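Local coordinates for protein titin (Homo sapiens, PDB 5JDE) that probably serves as a giant elastic filament of muscle built from chains of immunoglobulin-like domains, and carries serine/threonine kinase activity, at residues T174-M179 against V201-I206; A108-E113 against L147-T152; D193-E198 against R237-G242. One frame throughout, in Å; residues are numbered along the deposited sequence.

Contact 1: T174-M179 against V201-I206; sequences TVTPIM and VNYEGI
The carboxamide of N202 reaches across to the backbone of P177 and M179 and grips it at two points. N202 CG sits between its own backbone N and carbonyl carbon (chi1 55°), which swings the flat amide toward residues 177-179. N202 ND2 then donates to P177 O at 3.2 Å, nearly straight at 172° and in the plane of both groups. N202 OD1 accepts M179 N at 2.8 Å, but this donor stands well above the plane of the amide C=O. The pair of bonds fixes which end of the amide is which, since a reversed group would bring two donors together at M179 N. A third, weak bond runs from N202 N to M179 O at 3.1 Å, and V201 CA makes a CH contact to the same oxygen.

Y203 comes in beside this polar grip. P177 O lies at its ring edge, near the ring plane, 3.6 Å from Y203 CE2. The methyl CG2 of T176 is also at that edge, near Y203 OH; the two side chains cross at about a right angle.

Further in, I178 and I206 meet tip to tip, CD1 to CD1 at 3.7 Å. I178 holds CG1 beside its backbone N (chi1 -69°), which aims CD1 at I206, and both isoleucines also touch T105 and A251.

This is the junction between two I-set domains: the end of strand 167-176 and the linker after it lie against the loop following strand 195-201. E104 adds a carboxylate that accepts I178 N. Backbone groups of the linker are thus taken up by side chains on both domains, with an aliphatic pair beneath, a combination consistent with restrained rather than free hinging here.

Contact 2: A108-E113 against L147-T152; sequences ASFECE and LIIMNT
Four backbone hydrogen bonds clasp A108 and F110 to I149 and L147. A108 N gives to I149 O at 2.9 Å and I149 N returns one to A108 O, both almost straight. Two residues on, L147 N meets F110 O at 2.7 Å and F110 N meets L147 O, these two more bent, at 157° and 153°. Between the two hydrogen-bonded pairs, S109 faces I148 as a non-hydrogen-bonded pair, and S109 CA makes a CH contact with L147 O. S109 OG donates instead along its own strand, to the syn side of E111 OE2 at 2.9 Å.

The strands, 108-114 and 144-149, are B and E, the central antiparallel neighbours of the four-stranded sheet in an immunoglobulin sandwich; their segments 108-113 and 147-149 run at 170° to each other.

Side chains alternate between the faces. A108, F110, L147 and I149 point into the sandwich, toward strand 167-176, where L173 touches A108 and F110. F110 and L147 lie side by side, pointing the same way, CD2 to CD2 at 4.2 Å, while I149 CD1 reaches the edge of the F110 ring, whose other neighbours include Y160. On the outer face I148 CD1 presses on S109 CB at 3.6 Å. Past the strand end, T152 turns back so that its CG2 rests on A108 CB at 3.9 Å, its OG1 being hydrogen-bonded to K106 O.

Contact 3: D193-E198 against R237-G242; sequences DTITFE and RNVHFG
The peptide carbonyl of D193 is the flat group that V239 meets: V239 N lies in its plane, 2.9 Å from D193 O, with an N-H...O angle of 171°. The V239 side chain crowds the same oxygen, with V239 CB 3.3 Å from D193 O. N238 N comes equally near, but at an angle too poor for a bond. Other flat groups stand back from the crossing. The imidazole of H240 leans away and receives G242 N at H240 ND1, 2.9 Å away and tilted 27° out of the ring plane, which ties the 3-10 turn at G242 back to H240. The ring of F197 turns into the sandwich and meets Y247.

Around the single bond the packing is sparse. V239 CG1 is anti to the backbone N (chi1 156°), which leaves CG2 beside that N, and V239 CG2 touches I195 CG1 and CG2, each at 4.1 Å; the two side chains cross at about a right angle. I195 also rests on I187 and I236, and V239 on V262, so the pair belongs to the domain interior. On the outer side T194 OG1 lies over R237 CA at 3.5 Å, while the arginine side chain runs off from the contact.

The segments are the start of strand 195-201 and the loop that leaves strand 231-236, the B strand and EF loop of the third I-set domain of this fragment. N238, in a left-handed backbone conformation, turns the chain so that V239 N can face D193. D193 itself is steadied by OD2 accepting E190 N. One nearly straight bond, covered on one side by the V239 side chain, with I195 packed against V239 CG2, thus contributes to holding the start of the loop, together with the backbone bonds of R237 with K222 and V239 with K192.

How the contacts relate
Contact 2 lies in the middle immunoglobulin domain, contact 3 in the last, and contact 1 at the joint between them. Contact 2 closes before contact 1 opens, whereas contacts 1 and 3 alternate along the chain and draw on the two ends of strand 195-201. The centres of contacts 1 and 2 lie about 17 Å apart. Those of contacts 1 and 3 are separated by about 28 Å. Between the centres of contacts 2 and 3 the distance is about 41 Å, and their nearest atoms stay about 21 Å apart. V175 CG2 packs on T152 CB at 3.9 Å, linking contacts 1 and 2. Contact 2 pairs strands B and E, and contact 3 joins the start of B to the loop after E in the next domain; contact 1 joins the two sandwiches end to end.

Contact 1: T174-M179 against V201-I206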
ATOM      1  N   THR A 174     -11.292  -7.445   7.707  1.00 28.17           N
ATOM      2  CA  THR A 174     -12.048  -7.966   8.840  1.00 36.63           C
ATOM      3  C   THR A 174     -11.090  -8.632   9.804  1.00 34.05           C
ATOM      4  O   THR A 174     -10.422  -9.592   9.446  1.00 31.47           O
ATOM      5  CB  THR A 174     -13.121  -8.990   8.410  1.00 36.91           C
ATOM      6  OG1 THR A 174     -14.117  -8.342   7.614  1.00 41.22           O
ATOM      7  CG2 THR A 174     -13.784  -9.626   9.635  1.00 40.85           C
ATOM      8  N   VAL A 175     -11.001  -8.108  11.018  1.00 27.51           N
ATOM      9  CA  VAL A 175     -10.117  -8.695  12.013  1.00 29.61           C
ATOM     10  C   VAL A 175     -10.912  -9.615  12.923  1.00 38.11           C
ATOM     11  O   VAL A 175     -11.868  -9.174  13.557  1.00 35.77           O
ATOM     12  CB  VAL A 175      -9.411  -7.622  12.852  1.00 30.81           C
ATOM     13  CG1 VAL A 175      -8.468  -8.273  13.868  1.00 26.44           C
ATOM     14  CG2 VAL A 175      -8.648  -6.662  11.939  1.00 32.10           C
ATOM     15  N   THR A 176     -10.526 -10.888  12.980  1.00 35.42           N
ATOM     16  CA  THR A 176     -11.261 -11.884  13.767  1.00 42.60           C
ATOM     17  C   THR A 176     -10.694 -12.046  15.187  1.00 43.21           C
ATOM     18  O   THR A 176      -9.495 -12.257  15.352  1.00 39.73           O
ATOM     19  CB  THR A 176     -11.244 -13.265  13.076  1.00 42.99           C
ATOM     20  OG1 THR A 176     -11.456 -13.108  11.671  1.00 52.44           O
ATOM     21  CG2 THR A 176     -12.346 -14.133  13.644  1.00 60.96           C
ATOM     22  N   PRO A 177     -11.556 -11.967  16.215  1.00 42.29           N
ATOM     23  CA  PRO A 177     -11.020 -12.042  17.576  1.00 35.06           C
ATOM     24  C   PRO A 177     -10.372 -13.393  17.930  1.00 41.73           C
ATOM     25  O   PRO A 177     -10.806 -14.459  17.487  1.00 42.22           O
ATOM     26  CB  PRO A 177     -12.259 -11.799  18.449  1.00 40.09           C
ATOM     27  CG  PRO A 177     -13.401 -12.280  17.617  1.00 40.05           C
ATOM     28  CD  PRO A 177     -13.026 -11.869  16.209  1.00 42.87           C
ATOM     29  N   ILE A 178      -9.317 -13.324  18.731  1.00 48.56           N
ATOM     30  CA  ILE A 178      -8.738 -14.514  19.335  1.00 42.38           C
ATOM     31  C   ILE A 178      -9.712 -15.049  20.384  1.00 45.96           C
ATOM     32  O   ILE A 178     -10.315 -14.276  21.119  1.00 39.00           O
ATOM     33  CB  ILE A 178      -7.377 -14.209  19.991  1.00 35.61           C
ATOM     34  CG1 ILE A 178      -6.334 -13.896  18.920  1.00 34.69           C
ATOM     35  CG2 ILE A 178      -6.912 -15.378  20.853  1.00 38.78           C
ATOM     36  CD1 ILE A 178      -5.074 -13.262  19.474  1.00 36.16           C
ATOM     37  N   MET A 179      -9.898 -16.363  20.410  1.00 38.52           N
ATOM     38  CA  MET A 179     -10.690 -16.996  21.464  1.00 44.26           C
ATOM     39  C   MET A 179      -9.864 -18.059  22.170  1.00 45.29           C
ATOM     40  O   MET A 179      -9.146 -18.832  21.531  1.00 42.68           O
ATOM     41  CB  MET A 179     -11.975 -17.601  20.898  1.00 46.01           C
ATOM     42  CG  MET A 179     -13.010 -16.553  20.493  1.00 51.34           C
ATOM     43  SD  MET A 179     -14.663 -17.231  20.293  1.00102.19           S
ATOM     44  CE  MET A 179     -14.979 -17.860  21.945  1.00 61.86           C
ATOM     45  N   VAL A 201      -5.876 -21.924  21.867  1.00 40.41           N
ATOM     46  CA  VAL A 201      -6.539 -20.795  21.227  1.00 42.32           C
ATOM     47  C   VAL A 201      -7.037 -21.209  19.849  1.00 49.31           C
ATOM     48  O   VAL A 201      -6.791 -22.336  19.418  1.00 50.29           O
ATOM     49  CB  VAL A 201      -5.609 -19.583  21.103  1.00 39.14           C
ATOM     50  CG1 VAL A 201      -5.165 -19.136  22.478  1.00 38.05           C
ATOM     51  CG2 VAL A 201      -4.420 -19.915  20.225  1.00 34.23           C
ATOM     52  N   ASN A 202      -7.721 -20.302  19.156  1.00 43.31           N
ATOM     53  CA  ASN A 202      -8.342 -20.654  17.880  1.00 41.02           C
ATOM     54  C   ASN A 202      -7.461 -20.385  16.657  1.00 45.96           C
ATOM     55  O   ASN A 202      -7.742 -20.895  15.578  1.00 52.83           O
ATOM     56  CB  ASN A 202      -9.687 -19.927  17.722  1.00 41.38           C
ATOM     57  CG  ASN A 202      -9.574 -18.415  17.880  1.00 41.29           C
ATOM     58  OD1 ASN A 202      -8.634 -17.908  18.496  1.00 37.46           O
ATOM     59  ND2 ASN A 202     -10.547 -17.690  17.335  1.00 44.58           N
ATOM     60  N   TYR A 203      -6.384 -19.619  16.826  1.00 37.48           N
ATOM     61  CA  TYR A 203      -5.504 -19.289  15.703  1.00 44.28           C
ATOM     62  C   TYR A 203      -4.043 -19.559  16.031  1.00 47.05           C
ATOM     63  O   TYR A 203      -3.643 -19.526  17.187  1.00 41.59           O
ATOM     64  CB  TYR A 203      -5.678 -17.818  15.284  1.00 40.20           C
ATOM     65  CG  TYR A 203      -7.067 -17.504  14.775  1.00 45.03           C
ATOM     66  CD1 TYR A 203      -7.592 -18.189  13.691  1.00 49.24           C
ATOM     67  CD2 TYR A 203      -7.863 -16.540  15.390  1.00 45.45           C
ATOM     68  CE1 TYR A 203      -8.855 -17.926  13.225  1.00 58.10           C
ATOM     69  CE2 TYR A 203      -9.137 -16.264  14.921  1.00 52.48           C
ATOM     70  CZ  TYR A 203      -9.623 -16.967  13.836  1.00 60.07           C
ATOM     71  OH  TYR A 203     -10.884 -16.728  13.342  1.00 64.67           O
ATOM     72  N   GLU A 204      -3.256 -19.819  14.994  1.00 51.27           N
ATOM     73  CA  GLU A 204      -1.828 -20.067  15.138  1.00 52.44           C
ATOM     74  C   GLU A 204      -1.048 -18.808  14.784  1.00 47.26           C
ATOM     75  O   GLU A 204      -1.499 -18.007  13.969  1.00 48.13           O
ATOM     76  CB  GLU A 204      -1.386 -21.224  14.239  1.00 68.67           C
ATOM     77  CG  GLU A 204      -2.506 -22.186  13.857  1.00 86.61           C
ATOM     78  CD  GLU A 204      -3.314 -21.699  12.658  1.00 98.90           C
ATOM     79  OE1 GLU A 204      -2.697 -21.296  11.651  1.00106.64           O
ATOM     80  OE2 GLU A 204      -4.564 -21.708  12.726  1.00 97.71           O
ATOM     81  N   GLY A 205       0.117 -18.634  15.400  1.00 41.00           N
ATOM     82  CA  GLY A 205       0.984 -17.518  15.074  1.00 39.11           C
ATOM     83  C   GLY A 205       0.514 -16.189  15.634  1.00 38.06           C
ATOM     84  O   GLY A 205       0.845 -15.134  15.106  1.00 39.08           O
ATOM     85  N   ILE A 206      -0.262 -16.226  16.707  1.00 38.16           N
ATOM     86  CA  ILE A 206      -0.688 -14.989  17.348  1.00 36.54           C
ATOM     87  C   ILE A 206       0.278 -14.569  18.437  1.00 31.70           C
ATOM     88  O   ILE A 206       1.079 -15.368  18.908  1.00 41.62           O
ATOM     89  CB  ILE A 206      -2.092 -15.122  17.936  1.00 39.74           C
ATOM     90  CG1 ILE A 206      -2.123 -16.310  18.901  1.00 35.44           C
ATOM     91  CG2 ILE A 206      -3.131 -15.236  16.818  1.00 36.08           C
ATOM     92  CD1 ILE A 206      -2.695 -15.999  20.250  1.00 43.96           C
TER

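Contact 2: A108-E113 against L147-T152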
ATOM      1  N   ALA A 108      -1.806  -7.719   8.512  1.00 32.59           N
ATOM      2  CA  ALA A 108      -2.655  -7.704   7.341  1.00 28.94           C
ATOM      3  C   ALA A 108      -1.961  -6.883   6.263  1.00 25.14           C
ATOM      4  O   ALA A 108      -1.214  -5.962   6.575  1.00 32.09           O
ATOM      5  CB  ALA A 108      -4.021  -7.114   7.677  1.00 30.91           C
ATOM      6  N   SER A 109      -2.193  -7.213   5.000  1.00 25.60           N
ATOM      7  CA  SER A 109      -1.593  -6.423   3.923  1.00 28.78           C
ATOM      8  C   SER A 109      -2.523  -6.295   2.733  1.00 37.41           C
ATOM      9  O   SER A 109      -3.145  -7.272   2.323  1.00 36.81           O
ATOM     10  CB  SER A 109      -0.271  -7.034   3.474  1.00 38.28           C
ATOM     11  OG  SER A 109      -0.467  -8.360   3.014  1.00 51.81           O
ATOM     12  N   PHE A 110      -2.627  -5.080   2.197  1.00 30.32           N
ATOM     13  CA  PHE A 110      -3.328  -4.860   0.930  1.00 28.77           C
ATOM     14  C   PHE A 110      -2.295  -4.547  -0.126  1.00 26.79           C
ATOM     15  O   PHE A 110      -1.289  -3.900   0.177  1.00 21.78           O
ATOM     16  CB  PHE A 110      -4.313  -3.705   1.008  1.00 27.77           C
ATOM     17  CG  PHE A 110      -5.513  -3.982   1.869  1.00 27.59           C
ATOM     18  CD1 PHE A 110      -6.575  -4.733   1.381  1.00 31.55           C
ATOM     19  CD2 PHE A 110      -5.583  -3.482   3.146  1.00 29.19           C
ATOM     20  CE1 PHE A 110      -7.683  -4.974   2.158  1.00 34.21           C
ATOM     21  CE2 PHE A 110      -6.684  -3.725   3.931  1.00 35.34           C
ATOM     22  CZ  PHE A 110      -7.734  -4.472   3.441  1.00 33.92           C
ATOM     23  N   GLU A 111      -2.554  -5.004  -1.346  1.00 25.76           N
ATOM     24  CA  GLU A 111      -1.669  -4.742  -2.490  1.00 28.42           C
ATOM     25  C   GLU A 111      -2.476  -4.325  -3.709  1.00 29.85           C
ATOM     26  O   GLU A 111      -3.515  -4.914  -4.010  1.00 36.76           O
ATOM     27  CB  GLU A 111      -0.839  -5.990  -2.835  1.00 39.28           C
ATOM     28  CG  GLU A 111       0.154  -6.428  -1.766  1.00 55.80           C
ATOM     29  CD  GLU A 111      -0.471  -7.282  -0.662  1.00 77.60           C
ATOM     30  OE1 GLU A 111      -1.687  -7.566  -0.723  1.00 83.02           O
ATOM     31  OE2 GLU A 111       0.257  -7.667   0.278  1.00 85.13           O
ATOM     32  N   CYS A 112      -2.001  -3.325  -4.438  1.00 32.22           N
ATOM     33  CA  CYS A 112      -2.585  -3.093  -5.748  1.00 32.39           C
ATOM     34  C   CYS A 112      -1.511  -2.688  -6.736  1.00 27.22           C
ATOM     35  O   CYS A 112      -0.420  -2.232  -6.356  1.00 32.44           O
ATOM     36  CB  CYS A 112      -3.678  -2.038  -5.689  1.00 42.14           C
ATOM     37  SG  CYS A 112      -3.062  -0.426  -5.264  1.00 56.38           S
ATOM     38  N   GLU A 113      -1.827  -2.873  -8.007  1.00 23.87           N
ATOM     39  CA  GLU A 113      -0.886  -2.554  -9.069  1.00 18.69           C
ATOM     40  C   GLU A 113      -1.380  -1.321  -9.834  1.00 16.27           C
ATOM     41  O   GLU A 113      -2.585  -1.188 -10.082  1.00 23.06           O
ATOM     42  CB  GLU A 113      -0.707  -3.753  -9.991  1.00 29.98           C
ATOM     43  CG  GLU A 113       0.091  -4.882  -9.345  1.00 51.17           C
ATOM     44  CD  GLU A 113       0.507  -5.958 -10.332  1.00 73.13           C
ATOM     45  OE1 GLU A 113       0.081  -5.895 -11.505  1.00 81.19           O
ATOM     46  OE2 GLU A 113       1.271  -6.864  -9.934  1.00 83.27           O
ATOM     47  N   LEU A 147      -0.011  -1.777   1.368  1.00 25.20           N
ATOM     48  CA  LEU A 147      -0.275  -1.246   2.689  1.00 22.89           C
ATOM     49  C   LEU A 147      -0.144  -2.367   3.698  1.00 27.82           C
ATOM     50  O   LEU A 147      -0.788  -3.399   3.555  1.00 26.73           O
ATOM     51  CB  LEU A 147      -1.669  -0.637   2.768  1.00 25.26           C
ATOM     52  CG  LEU A 147      -2.117  -0.316   4.203  1.00 28.09           C
ATOM     53  CD1 LEU A 147      -1.316   0.844   4.793  1.00 30.51           C
ATOM     54  CD2 LEU A 147      -3.585  -0.006   4.247  1.00 29.32           C
ATOM     55  N   ILE A 148       0.691  -2.168   4.708  1.00 25.09           N
ATOM     56  CA  ILE A 148       0.856  -3.168   5.769  1.00 31.31           C
ATOM     57  C   ILE A 148       0.276  -2.647   7.065  1.00 31.61           C
ATOM     58  O   ILE A 148       0.631  -1.561   7.530  1.00 27.03           O
ATOM     59  CB  ILE A 148       2.342  -3.533   6.008  1.00 40.12           C
ATOM     60  CG1 ILE A 148       3.070  -3.804   4.688  1.00 42.02           C
ATOM     61  CG2 ILE A 148       2.459  -4.722   6.972  1.00 35.80           C
ATOM     62  CD1 ILE A 148       2.672  -5.084   4.036  1.00 40.09           C
ATOM     63  N   ILE A 149      -0.607  -3.432   7.662  1.00 31.93           N
ATOM     64  CA  ILE A 149      -1.164  -3.097   8.957  1.00 29.21           C
ATOM     65  C   ILE A 149      -0.703  -4.148   9.966  1.00 34.31           C
ATOM     66  O   ILE A 149      -1.094  -5.308   9.873  1.00 27.36           O
ATOM     67  CB  ILE A 149      -2.698  -3.061   8.906  1.00 35.88           C
ATOM     68  CG1 ILE A 149      -3.179  -2.047   7.858  1.00 38.17           C
ATOM     69  CG2 ILE A 149      -3.274  -2.767  10.270  1.00 34.40           C
ATOM     70  CD1 ILE A 149      -4.618  -2.260   7.409  1.00 36.91           C
ATOM     71  N   MET A 150       0.138  -3.750  10.910  1.00 30.01           N
ATOM     72  CA  MET A 150       0.724  -4.694  11.851  1.00 25.78           C
ATOM     73  C   MET A 150      -0.098  -4.758  13.135  1.00 31.73           C
ATOM     74  O   MET A 150      -0.895  -3.858  13.409  1.00 26.16           O
ATOM     75  CB  MET A 150       2.176  -4.307  12.142  1.00 34.65           C
ATOM     76  CG  MET A 150       3.060  -4.276  10.869  1.00 29.09           C
ATOM     77  SD  MET A 150       4.815  -4.244  11.248  1.00120.14           S
ATOM     78  CE  MET A 150       5.531  -4.275   9.607  1.00 66.11           C
ATOM     79  N   ASN A 151       0.063  -5.851  13.886  1.00 39.50           N
ATOM     80  CA  ASN A 151      -0.590  -6.029  15.183  1.00 33.52           C
ATOM     81  C   ASN A 151      -2.084  -5.682  15.145  1.00 29.54           C
ATOM     82  O   ASN A 151      -2.572  -4.852  15.924  1.00 33.65           O
ATOM     83  CB  ASN A 151       0.130  -5.192  16.249  1.00 39.97           C
ATOM     84  CG  ASN A 151      -0.340  -5.513  17.668  1.00 68.78           C
ATOM     85  OD1 ASN A 151      -0.674  -6.656  17.979  1.00 83.80           O
ATOM     86  ND2 ASN A 151      -0.365  -4.500  18.531  1.00 73.62           N
ATOM     87  N   THR A 152      -2.813  -6.316  14.234  1.00 24.71           N
ATOM     88  CA  THR A 152      -4.194  -5.915  13.989  1.00 26.58           C
ATOM     89  C   THR A 152      -5.073  -6.030  15.215  1.00 36.69           C
ATOM     90  O   THR A 152      -4.880  -6.901  16.058  1.00 30.91           O
ATOM     91  CB  THR A 152      -4.843  -6.745  12.898  1.00 28.69           C
ATOM     92  OG1 THR A 152      -4.602  -8.129  13.177  1.00 35.09           O
ATOM     93  CG2 THR A 152      -4.290  -6.357  11.508  1.00 28.31           C
TER

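Contact 3: D193-E198 against R237-G242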
ATOM      1  N   ASP A 193       7.562 -30.259  42.659  1.00 41.55           N
ATOM      2  CA  ASP A 193       6.837 -30.686  41.467  1.00 41.45           C
ATOM      3  C   ASP A 193       7.215 -29.822  40.269  1.00 39.78           C
ATOM      4  O   ASP A 193       7.681 -28.698  40.424  1.00 40.65           O
ATOM      5  CB  ASP A 193       5.316 -30.613  41.668  1.00 50.41           C
ATOM      6  CG  ASP A 193       4.748 -31.837  42.381  1.00 61.67           C
ATOM      7  OD1 ASP A 193       5.455 -32.867  42.475  1.00 68.31           O
ATOM      8  OD2 ASP A 193       3.580 -31.770  42.833  1.00 52.29           O
ATOM      9  N   THR A 194       7.021 -30.375  39.081  1.00 39.49           N
ATOM     10  CA  THR A 194       7.060 -29.601  37.852  1.00 38.42           C
ATOM     11  C   THR A 194       5.643 -29.567  37.338  1.00 44.08           C
ATOM     12  O   THR A 194       4.979 -30.601  37.265  1.00 43.57           O
ATOM     13  CB  THR A 194       8.010 -30.202  36.818  1.00 38.68           C
ATOM     14  OG1 THR A 194       9.352 -30.132  37.324  1.00 44.69           O
ATOM     15  CG2 THR A 194       7.928 -29.429  35.492  1.00 37.60           C
ATOM     16  N   ILE A 195       5.169 -28.368  37.017  1.00 37.30           N
ATOM     17  CA  ILE A 195       3.773 -28.169  36.683  1.00 40.25           C
ATOM     18  C   ILE A 195       3.671 -27.631  35.270  1.00 39.67           C
ATOM     19  O   ILE A 195       4.657 -27.160  34.711  1.00 42.20           O
ATOM     20  CB  ILE A 195       3.088 -27.190  37.662  1.00 37.41           C
ATOM     21  CG1 ILE A 195       3.698 -25.784  37.528  1.00 36.59           C
ATOM     22  CG2 ILE A 195       3.220 -27.696  39.082  1.00 53.23           C
ATOM     23  CD1 ILE A 195       2.901 -24.810  36.653  1.00 36.66           C
ATOM     24  N   THR A 196       2.477 -27.704  34.698  1.00 43.22           N
ATOM     25  CA  THR A 196       2.245 -27.118  33.389  1.00 50.18           C
ATOM     26  C   THR A 196       0.835 -26.558  33.284  1.00 47.15           C
ATOM     27  O   THR A 196      -0.150 -27.299  33.368  1.00 43.09           O
ATOM     28  CB  THR A 196       2.475 -28.136  32.252  1.00 53.86           C
ATOM     29  OG1 THR A 196       3.834 -28.586  32.280  1.00 51.76           O
ATOM     30  CG2 THR A 196       2.195 -27.487  30.891  1.00 52.93           C
ATOM     31  N   PHE A 197       0.765 -25.239  33.122  1.00 41.94           N
ATOM     32  CA  PHE A 197      -0.444 -24.548  32.707  1.00 38.61           C
ATOM     33  C   PHE A 197      -0.545 -24.648  31.190  1.00 40.89           C
ATOM     34  O   PHE A 197       0.434 -24.421  30.491  1.00 38.30           O
ATOM     35  CB  PHE A 197      -0.415 -23.076  33.135  1.00 39.24           C
ATOM     36  CG  PHE A 197      -0.661 -22.850  34.610  1.00 35.83           C
ATOM     37  CD1 PHE A 197      -1.902 -23.109  35.167  1.00 42.02           C
ATOM     38  CD2 PHE A 197       0.334 -22.333  35.421  1.00 35.66           C
ATOM     39  CE1 PHE A 197      -2.138 -22.888  36.515  1.00 47.80           C
ATOM     40  CE2 PHE A 197       0.101 -22.110  36.774  1.00 38.43           C
ATOM     41  CZ  PHE A 197      -1.133 -22.388  37.317  1.00 43.07           C
ATOM     42  N   GLU A 198      -1.720 -24.981  30.673  1.00 42.91           N
ATOM     43  CA  GLU A 198      -1.893 -25.019  29.231  1.00 47.80           C
ATOM     44  C   GLU A 198      -3.216 -24.404  28.802  1.00 44.96           C
ATOM     45  O   GLU A 198      -4.250 -24.597  29.449  1.00 37.02           O
ATOM     46  CB  GLU A 198      -1.766 -26.459  28.703  1.00 61.75           C
ATOM     47  CG  GLU A 198      -0.633 -26.590  27.685  1.00 80.66           C
ATOM     48  CD  GLU A 198      -0.240 -28.020  27.345  1.00 89.70           C
ATOM     49  OE1 GLU A 198      -0.931 -28.959  27.786  1.00 91.88           O
ATOM     50  OE2 GLU A 198       0.785 -28.202  26.649  1.00 89.98           O
ATOM     51  N   ARG A 237       9.351 -25.533  36.769  1.00 41.10           N
ATOM     52  CA  ARG A 237      10.074 -26.663  37.348  1.00 46.91           C
ATOM     53  C   ARG A 237      10.449 -26.430  38.805  1.00 38.33           C
ATOM     54  O   ARG A 237      10.572 -25.289  39.243  1.00 44.99           O
ATOM     55  CB  ARG A 237      11.346 -26.956  36.546  1.00 55.28           C
ATOM     56  CG  ARG A 237      11.206 -26.838  35.038  1.00 68.45           C
ATOM     57  CD  ARG A 237      11.891 -28.008  34.342  1.00 80.63           C
ATOM     58  NE  ARG A 237      12.375 -27.669  33.006  1.00 88.43           N
ATOM     59  CZ  ARG A 237      13.659 -27.672  32.654  1.00 93.40           C
ATOM     60  NH1 ARG A 237      14.591 -28.000  33.540  1.00 93.65           N
ATOM     61  NH2 ARG A 237      14.012 -27.351  31.414  1.00 94.23           N
ATOM     62  N   ASN A 238      10.659 -27.523  39.538  1.00 46.52           N
ATOM     63  CA  ASN A 238      11.171 -27.473  40.909  1.00 50.72           C
ATOM     64  C   ASN A 238      10.416 -26.440  41.744  1.00 40.08           C
ATOM     65  O   ASN A 238      11.001 -25.559  42.369  1.00 46.12           O
ATOM     66  CB  ASN A 238      12.672 -27.170  40.895  1.00 56.95           C
ATOM     67  CG  ASN A 238      13.358 -27.574  42.181  1.00 73.90           C
ATOM     68  OD1 ASN A 238      12.890 -28.460  42.897  1.00 79.32           O
ATOM     69  ND2 ASN A 238      14.477 -26.926  42.481  1.00 80.12           N
ATOM     70  N   VAL A 239       9.098 -26.552  41.711  1.00 39.63           N
ATOM     71  CA  VAL A 239       8.201 -25.592  42.325  1.00 42.53           C
ATOM     72  C   VAL A 239       8.428 -25.440  43.833  1.00 40.96           C
ATOM     73  O   VAL A 239       8.603 -26.423  44.548  1.00 41.75           O
ATOM     74  CB  VAL A 239       6.736 -26.005  42.027  1.00 52.04           C
ATOM     75  CG1 VAL A 239       5.793 -25.459  43.053  1.00 60.29           C
ATOM     76  CG2 VAL A 239       6.340 -25.563  40.613  1.00 44.45           C
ATOM     77  N   HIS A 240       8.457 -24.196  44.305  1.00 52.83           N
ATOM     78  CA  HIS A 240       8.497 -23.921  45.743  1.00 51.74           C
ATOM     79  C   HIS A 240       7.435 -22.877  46.098  1.00 50.28           C
ATOM     80  O   HIS A 240       6.642 -22.472  45.241  1.00 46.99           O
ATOM     81  CB  HIS A 240       9.894 -23.455  46.181  1.00 72.40           C
ATOM     82  CG  HIS A 240      10.365 -22.204  45.502  1.00 89.35           C
ATOM     83  ND1 HIS A 240       9.953 -20.946  45.886  1.00 92.37           N
ATOM     84  CD2 HIS A 240      11.224 -22.018  44.472  1.00 95.60           C
ATOM     85  CE1 HIS A 240      10.530 -20.040  45.118  1.00 95.71           C
ATOM     86  NE2 HIS A 240      11.306 -20.664  44.252  1.00 96.54           N
ATOM     87  N   PHE A 241       7.437 -22.423  47.348  1.00 44.65           N
ATOM     88  CA  PHE A 241       6.398 -21.526  47.844  1.00 45.52           C
ATOM     89  C   PHE A 241       6.310 -20.176  47.100  1.00 45.08           C
ATOM     90  O   PHE A 241       5.220 -19.614  46.947  1.00 46.72           O
ATOM     91  CB  PHE A 241       6.612 -21.271  49.336  1.00 51.36           C
ATOM     92  CG  PHE A 241       6.013 -19.987  49.813  1.00 69.93           C
ATOM     93  CD1 PHE A 241       4.642 -19.873  49.993  1.00 79.35           C
ATOM     94  CD2 PHE A 241       6.816 -18.884  50.060  1.00 77.82           C
ATOM     95  CE1 PHE A 241       4.086 -18.687  50.422  1.00 86.04           C
ATOM     96  CE2 PHE A 241       6.267 -17.696  50.490  1.00 84.57           C
ATOM     97  CZ  PHE A 241       4.902 -17.596  50.670  1.00 89.25           C
ATOM     98  N   GLY A 242       7.448 -19.650  46.648  1.00 44.76           N
ATOM     99  CA  GLY A 242       7.454 -18.399  45.898  1.00 44.48           C
ATOM    100  C   GLY A 242       6.853 -18.527  44.510  1.00 50.44           C
ATOM    101  O   GLY A 242       6.738 -17.540  43.767  1.00 50.89           O
TER